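Local coordinates for protein sorbitol-6-phosphate dehydrogenase (Erwinia amylovora CFBP1430, PDB 5O3Z) that probably catalyses the NAD-dependent interconversion of sorbitol 6-phosphate and fructose 6-phosphate, as a sorbitol-6-phosphate 2-dehydrogenase of the short-chain dehydrogenase/reductase family, at residues 130-135 and 174-179; 137-142 and 245-250. All coordinates share one frame; numbering follows the deposited sequence.

Interaction 1 (130-135 and 174-179); sequences LMIRDG and LDLAEY
The phenol ring of Tyr179 carries Ile132 on one face and CG of its own neighbour Glu178 on the other. Ile132 CG1 sits over the ring centre, 3.7 Å from the centroid and 11° off the normal, a CH-pi contact. From there the two ends of the isoleucine spread over the same face: CD1 reaches Tyr179 CE2 at 3.6 Å, while CG2 lies 3.9 Å from Tyr179 CE1. Chi1 (-71°) puts CG1 there, anti to the carbonyl carbon, and the extended chi2 (162°) carries CD1 on to Leu176 CD2, 4.1 Å away. The contact joins the last turn of helix 106-133 to the C-terminal part of helix 156-176 and the residues after it; the two helices flank strand 139-145 on one side of the Rossmann-type sheet. Thr102 and Ile101 of the second subunit pack on Ile132 and Leu176. Gly135, with positive phi, ends helix 106-133 in a Schellman motif, its N bonded to Ile132 O. Beside this turn the guanidinium of Arg133 has the Asp134 carboxylate at its edge and grips it side-on, NE to OD1 at 2.9 Å and NH2 to OD2 at 3.0 Å; Arg133 NH1 also forms a salt bridge with Asp80.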
loop_
_atom_site.group_PDB
_atom_site.type_symbol
_atom_site.label_atom_id
_atom_site.label_comp_id
_atom_site.label_asym_id
_atom_site.label_seq_id
_atom_site.Cartn_x
_atom_site.Cartn_y
_atom_site.Cartn_z
ATOM N N LEU A 130 -21.924 23.423 3.601
ATOM C CA LEU A 130 -21.871 24.764 2.958
ATOM C C LEU A 130 -21.504 24.641 1.490
ATOM O O LEU A 130 -22.001 25.420 0.629
ATOM C CB LEU A 130 -20.906 25.728 3.676
ATOM C CG LEU A 130 -21.309 26.228 5.094
ATOM C CD1 LEU A 130 -20.231 27.156 5.689
ATOM C CD2 LEU A 130 -22.645 26.948 5.096
ATOM N N MET A 131 -20.632 23.679 1.178
ATOM C CA MET A 131 -20.107 23.542 -0.178
ATOM C C MET A 131 -21.197 22.973 -1.045
ATOM O O MET A 131 -21.375 23.399 -2.195
ATOM C CB MET A 131 -18.874 22.607 -0.192
ATOM C CG MET A 131 -17.620 23.286 0.188
ATOM S SD MET A 131 -16.337 22.022 0.446
ATOM C CE MET A 131 -15.098 22.941 1.318
ATOM N N ILE A 132 -21.917 22.009 -0.493
ATOM C CA ILE A 132 -23.058 21.401 -1.116
ATOM C C ILE A 132 -24.201 22.366 -1.368
ATOM O O ILE A 132 -24.770 22.398 -2.482
ATOM C CB ILE A 132 -23.564 20.205 -0.286
ATOM C CG1 ILE A 132 -22.529 19.074 -0.415
ATOM C CG2 ILE A 132 -24.923 19.677 -0.744
ATOM C CD1 ILE A 132 -22.673 18.021 0.657
ATOM N N ARG A 133 -24.520 23.150 -0.357
ATOM C CA ARG A 133 -25.630 24.117 -0.429
ATOM C C ARG A 133 -25.443 25.064 -1.577
ATOM O O ARG A 133 -26.346 25.237 -2.342
ATOM C CB ARG A 133 -25.702 24.953 0.850
ATOM C CG ARG A 133 -26.945 25.856 0.939
ATOM C CD ARG A 133 -26.749 26.931 2.002
ATOM N NE ARG A 133 -25.688 27.873 1.650
ATOM C CZ ARG A 133 -25.056 28.699 2.501
ATOM N NH1 ARG A 133 -25.376 28.725 3.784
ATOM N NH2 ARG A 133 -24.089 29.512 2.075
ATOM N N ASP A 134 -24.256 25.650 -1.668
ATOM C CA ASP A 134 -23.918 26.641 -2.701
ATOM C C ASP A 134 -23.396 26.086 -3.996
ATOM O O ASP A 134 -22.867 26.839 -4.791
ATOM C CB ASP A 134 -22.829 27.590 -2.170
ATOM C CG ASP A 134 -23.357 28.551 -1.124
ATOM O OD1 ASP A 134 -24.603 28.559 -0.982
ATOM O OD2 ASP A 134 -22.540 29.272 -0.462
ATOM N N GLY A 135 -23.487 24.786 -4.217
ATOM C CA GLY A 135 -22.936 24.178 -5.456
ATOM C C GLY A 135 -21.448 24.334 -5.787
ATOM O O GLY A 135 -21.077 24.423 -6.950
ATOM N N LEU A 174 -15.440 9.500 -1.043
ATOM C CA LEU A 174 -16.447 8.721 -1.720
ATOM C C LEU A 174 -17.850 9.327 -1.480
ATOM O O LEU A 174 -18.744 9.287 -2.360
ATOM C CB LEU A 174 -16.421 7.240 -1.328
ATOM C CG LEU A 174 -15.149 6.410 -1.656
ATOM C CD1 LEU A 174 -15.378 5.010 -1.118
ATOM C CD2 LEU A 174 -14.929 6.408 -3.127
ATOM N N ASP A 175 -18.059 9.832 -0.272
ATOM C CA ASP A 175 -19.368 10.467 0.052
ATOM C C ASP A 175 -19.547 11.756 -0.719
ATOM O O ASP A 175 -20.694 12.129 -1.021
ATOM C CB ASP A 175 -19.493 10.790 1.536
ATOM C CG ASP A 175 -19.793 9.588 2.384
ATOM O OD1 ASP A 175 -19.659 8.412 1.929
ATOM O OD2 ASP A 175 -20.167 9.785 3.556
ATOM N N LEU A 176 -18.459 12.429 -1.059
ATOM C CA LEU A 176 -18.574 13.781 -1.605
ATOM C C LEU A 176 -18.276 13.892 -3.087
ATOM O O LEU A 176 -18.584 14.949 -3.692
ATOM C CB LEU A 176 -17.774 14.769 -0.768
ATOM C CG LEU A 176 -18.135 14.810 0.714
ATOM C CD1 LEU A 176 -17.189 15.717 1.486
ATOM C CD2 LEU A 176 -19.561 15.350 0.924
ATOM N N ALA A 177 -17.783 12.794 -3.690
ATOM C CA ALA A 177 -17.511 12.771 -5.117
ATOM C C ALA A 177 -18.674 13.272 -5.940
ATOM O O ALA A 177 -18.445 14.006 -6.887
ATOM C CB ALA A 177 -17.185 11.366 -5.604
ATOM N N GLU A 178 -19.881 12.870 -5.618
ATOM C CA GLU A 178 -20.999 13.217 -6.466
ATOM C C GLU A 178 -21.199 14.746 -6.479
ATOM O O GLU A 178 -21.757 15.284 -7.405
ATOM C CB GLU A 178 -22.261 12.428 -6.071
ATOM C CG GLU A 178 -22.962 13.010 -4.844
ATOM C CD GLU A 178 -23.845 12.001 -4.115
ATOM O OE1 GLU A 178 -25.086 12.043 -4.297
ATOM O OE2 GLU A 178 -23.327 11.149 -3.328
ATOM N N TYR A 179 -20.698 15.445 -5.481
ATOM C CA TYR A 179 -20.779 16.912 -5.421
ATOM C C TYR A 179 -19.551 17.621 -5.964
ATOM O O TYR A 179 -19.448 18.834 -5.836
ATOM C CB TYR A 179 -20.975 17.352 -3.969
ATOM C CG TYR A 179 -22.139 16.732 -3.309
ATOM C CD1 TYR A 179 -23.464 17.074 -3.689
ATOM C CD2 TYR A 179 -21.973 15.831 -2.280
ATOM C CE1 TYR A 179 -24.557 16.525 -3.067
ATOM C CE2 TYR A 179 -23.070 15.293 -1.628
ATOM C CZ TYR A 179 -24.355 15.649 -2.044
ATOM O OH TYR A 179 -25.391 15.053 -1.414
#

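Interaction 2 (137-142 and 245-250)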
loop_
_atom_site.group_PDB
_atom_site.type_symbol
_atom_site.label_atom_id
_atom_site.label_comp_id
_atom_site.label_asym_id
_atom_site.label_seq_id
_atom_site.Cartn_x
_atom_site.Cartn_y
_atom_site.Cartn_z
ATOM N N LYS A 137 -17.458 23.195 -6.041
ATOM C CA LYS A 137 -16.663 22.018 -6.267
ATOM C C LYS A 137 -15.478 22.213 -5.401
ATOM O O LYS A 137 -14.403 22.657 -5.867
ATOM C CB LYS A 137 -16.204 21.936 -7.703
ATOM C CG LYS A 137 -17.308 21.761 -8.723
ATOM C CD LYS A 137 -16.702 22.090 -10.095
ATOM C CE LYS A 137 -17.752 22.356 -11.147
ATOM N NZ LYS A 137 -18.885 21.398 -11.060
ATOM N N GLY A 138 -15.671 21.899 -4.126
ATOM C CA GLY A 138 -14.738 22.316 -3.075
ATOM C C GLY A 138 -13.584 21.352 -2.864
ATOM O O GLY A 138 -13.470 20.382 -3.549
ATOM N N ARG A 139 -12.699 21.720 -1.945
ATOM C CA ARG A 139 -11.548 20.971 -1.545
ATOM C C ARG A 139 -11.494 20.835 -0.009
ATOM O O ARG A 139 -11.826 21.779 0.731
ATOM C CB ARG A 139 -10.372 21.736 -1.986
ATOM C CG ARG A 139 -10.359 21.987 -3.472
ATOM C CD ARG A 139 -10.052 20.716 -4.200
ATOM N NE ARG A 139 -9.836 20.844 -5.607
ATOM C CZ ARG A 139 -10.725 20.618 -6.558
ATOM N NH1 ARG A 139 -11.998 20.349 -6.293
ATOM N NH2 ARG A 139 -10.333 20.705 -7.851
ATOM N N ILE A 140 -11.068 19.676 0.473
ATOM C CA ILE A 140 -10.811 19.465 1.871
ATOM C C ILE A 140 -9.417 18.871 1.907
ATOM O O ILE A 140 -9.180 17.835 1.257
ATOM C CB ILE A 140 -11.821 18.519 2.523
ATOM C CG1 ILE A 140 -13.236 19.103 2.513
ATOM C CG2 ILE A 140 -11.371 18.171 3.933
ATOM C CD1 ILE A 140 -14.335 18.138 2.917
ATOM N N ILE A 141 -8.521 19.501 2.627
ATOM C CA ILE A 141 -7.177 18.985 2.736
ATOM C C ILE A 141 -6.828 18.862 4.167
ATOM O O ILE A 141 -6.806 19.865 4.889
ATOM C CB ILE A 141 -6.182 19.891 1.999
ATOM C CG1 ILE A 141 -6.408 19.726 0.479
ATOM C CG2 ILE A 141 -4.749 19.512 2.329
ATOM C CD1 ILE A 141 -5.813 20.829 -0.363
ATOM N N GLN A 142 -6.449 17.643 4.595
ATOM C CA GLN A 142 -5.933 17.425 5.944
ATOM C C GLN A 142 -4.418 17.404 6.060
ATOM O O GLN A 142 -3.730 16.704 5.321
ATOM C CB GLN A 142 -6.420 16.054 6.454
ATOM C CG GLN A 142 -6.241 15.841 7.961
ATOM C CD GLN A 142 -6.000 14.352 8.380
ATOM O OE1 GLN A 142 -5.753 13.461 7.544
ATOM N NE2 GLN A 142 -5.980 14.120 9.707
ATOM N N LYS A 245 -6.856 22.344 -11.229
ATOM C CA LYS A 245 -5.965 21.448 -12.038
ATOM C C LYS A 245 -5.920 19.953 -11.562
ATOM O O LYS A 245 -5.633 19.056 -12.365
ATOM C CB LYS A 245 -4.549 22.024 -12.085
ATOM C CG LYS A 245 -4.448 23.310 -12.894
ATOM C CD LYS A 245 -3.228 24.124 -12.477
ATOM C CE LYS A 245 -2.917 25.139 -13.558
ATOM N NZ LYS A 245 -1.659 25.902 -13.375
ATOM N N ALA A 246 -6.265 19.741 -10.285
ATOM C CA ALA A 246 -6.297 18.452 -9.604
ATOM C C ALA A 246 -7.721 17.967 -9.399
ATOM O O ALA A 246 -7.976 17.155 -8.497
ATOM C CB ALA A 246 -5.572 18.571 -8.277
ATOM N N ALA A 247 -8.664 18.384 -10.253
ATOM C CA ALA A 247 -10.055 17.958 -10.139
ATOM C C ALA A 247 -10.340 16.463 -10.286
ATOM O O ALA A 247 -11.328 16.002 -9.758
ATOM C CB ALA A 247 -10.974 18.740 -11.097
ATOM N N TYR A 248 -9.469 15.718 -10.971
ATOM C CA TYR A 248 -9.675 14.300 -11.192
ATOM C C TYR A 248 -8.892 13.439 -10.176
ATOM O O TYR A 248 -8.793 12.217 -10.337
ATOM C CB TYR A 248 -9.320 13.951 -12.646
ATOM C CG TYR A 248 -9.811 12.646 -13.070
ATOM C CD1 TYR A 248 -11.179 12.410 -13.240
ATOM C CD2 TYR A 248 -8.898 11.628 -13.436
ATOM C CE1 TYR A 248 -11.650 11.199 -13.653
ATOM C CE2 TYR A 248 -9.362 10.398 -13.875
ATOM C CZ TYR A 248 -10.700 10.184 -13.982
ATOM O OH TYR A 248 -11.146 8.962 -14.411
ATOM N N CYS A 249 -8.339 14.087 -9.154
ATOM C CA CYS A 249 -7.682 13.403 -8.071
ATOM C C CYS A 249 -8.533 13.500 -6.823
ATOM O O CYS A 249 -8.873 14.636 -6.347
ATOM C CB CYS A 249 -6.273 13.993 -7.807
ATOM S SG CYS A 249 -5.119 13.722 -9.230
ATOM N N THR A 250 -8.859 12.361 -6.231
ATOM C CA THR A 250 -9.498 12.476 -4.880
ATOM C C THR A 250 -9.269 11.249 -4.006
ATOM O O THR A 250 -8.999 10.144 -4.489
ATOM C CB THR A 250 -11.029 12.745 -4.990
ATOM O OG1 THR A 250 -11.569 13.085 -3.682
ATOM C CG2 THR A 250 -11.702 11.548 -5.412
#
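Arg139, first residue of strand 139-145, lays its guanidinium against Ala246 and Ala247. The carbonyl O of Gly138, just before it, accepts a bond from Arg139 NH1, 3.1 Å long and nearly straight at 165°; the donor stands above the carbonyl plane, while the oxygen lies close to the plane of the guanidinium. Arg139 reaches this position because its chain bends at CB-CG (chi2 -72°), folding the guanidinium back beside the preceding residue. The other terminal nitrogen, NH2, does the touching across the contact: it lies 3.6 Å from Ala247 CA and 3.8 Å from Ala247 CB, and 4.1 Å from Ala246 C. The backbone meets the guanidinium obliquely, and no hydrogen bond joins the two segments. The polar grip comes from nearby, where NH2 bonds to Ser243 O and NE makes a weak bond to Tyr241 O. Thus one buried side chain ties the start of the strand to the carbonyls at the end of helix 231-242. Further along, Ile140 packs on Tyr120 and Leu176, whereas Ile141 meets Leu238 and Ala242, placing successive residues against helices on the two faces of the sheet. Ala246 to Cys249 form a type I beta turn, closed by Cys249 N to Ala246 O at 3.2 Å; Tyr248 OH within it bonds to Arg227 O of the third subunit. The turn leads toward strand 253-256, the last strand of the parallel seven-stranded sheet in order 3-2-1-4-5-6-7, characteristic of the Rossmann fold of short-chain dehydrogenases.

Interaction 2 is buried, whereas interaction 1 lies farther from the chain's centre and is only partly buried, with an exposed tyrosine. Interaction 1 is apolar, between two helix ends; in interaction 2 a guanidinium lies against a turn but donates its hydrogen bonds to backbone carbonyls nearby. Their segments alternate along the chain, and helix 106-133, strand 139-145 and helix 156-176 follow one another. The segments also touch: Met131 CE comes within 3.5 Å of Arg139 O, and Leu176 CD1 packs on Ile140 CD1 at 4.0 Å. Both reach the third subunit of the tetramer, segment 174-179 through Leu174 and Ala177, which lie outside contact 1 itself, and interaction 2 through the turn at 246-249.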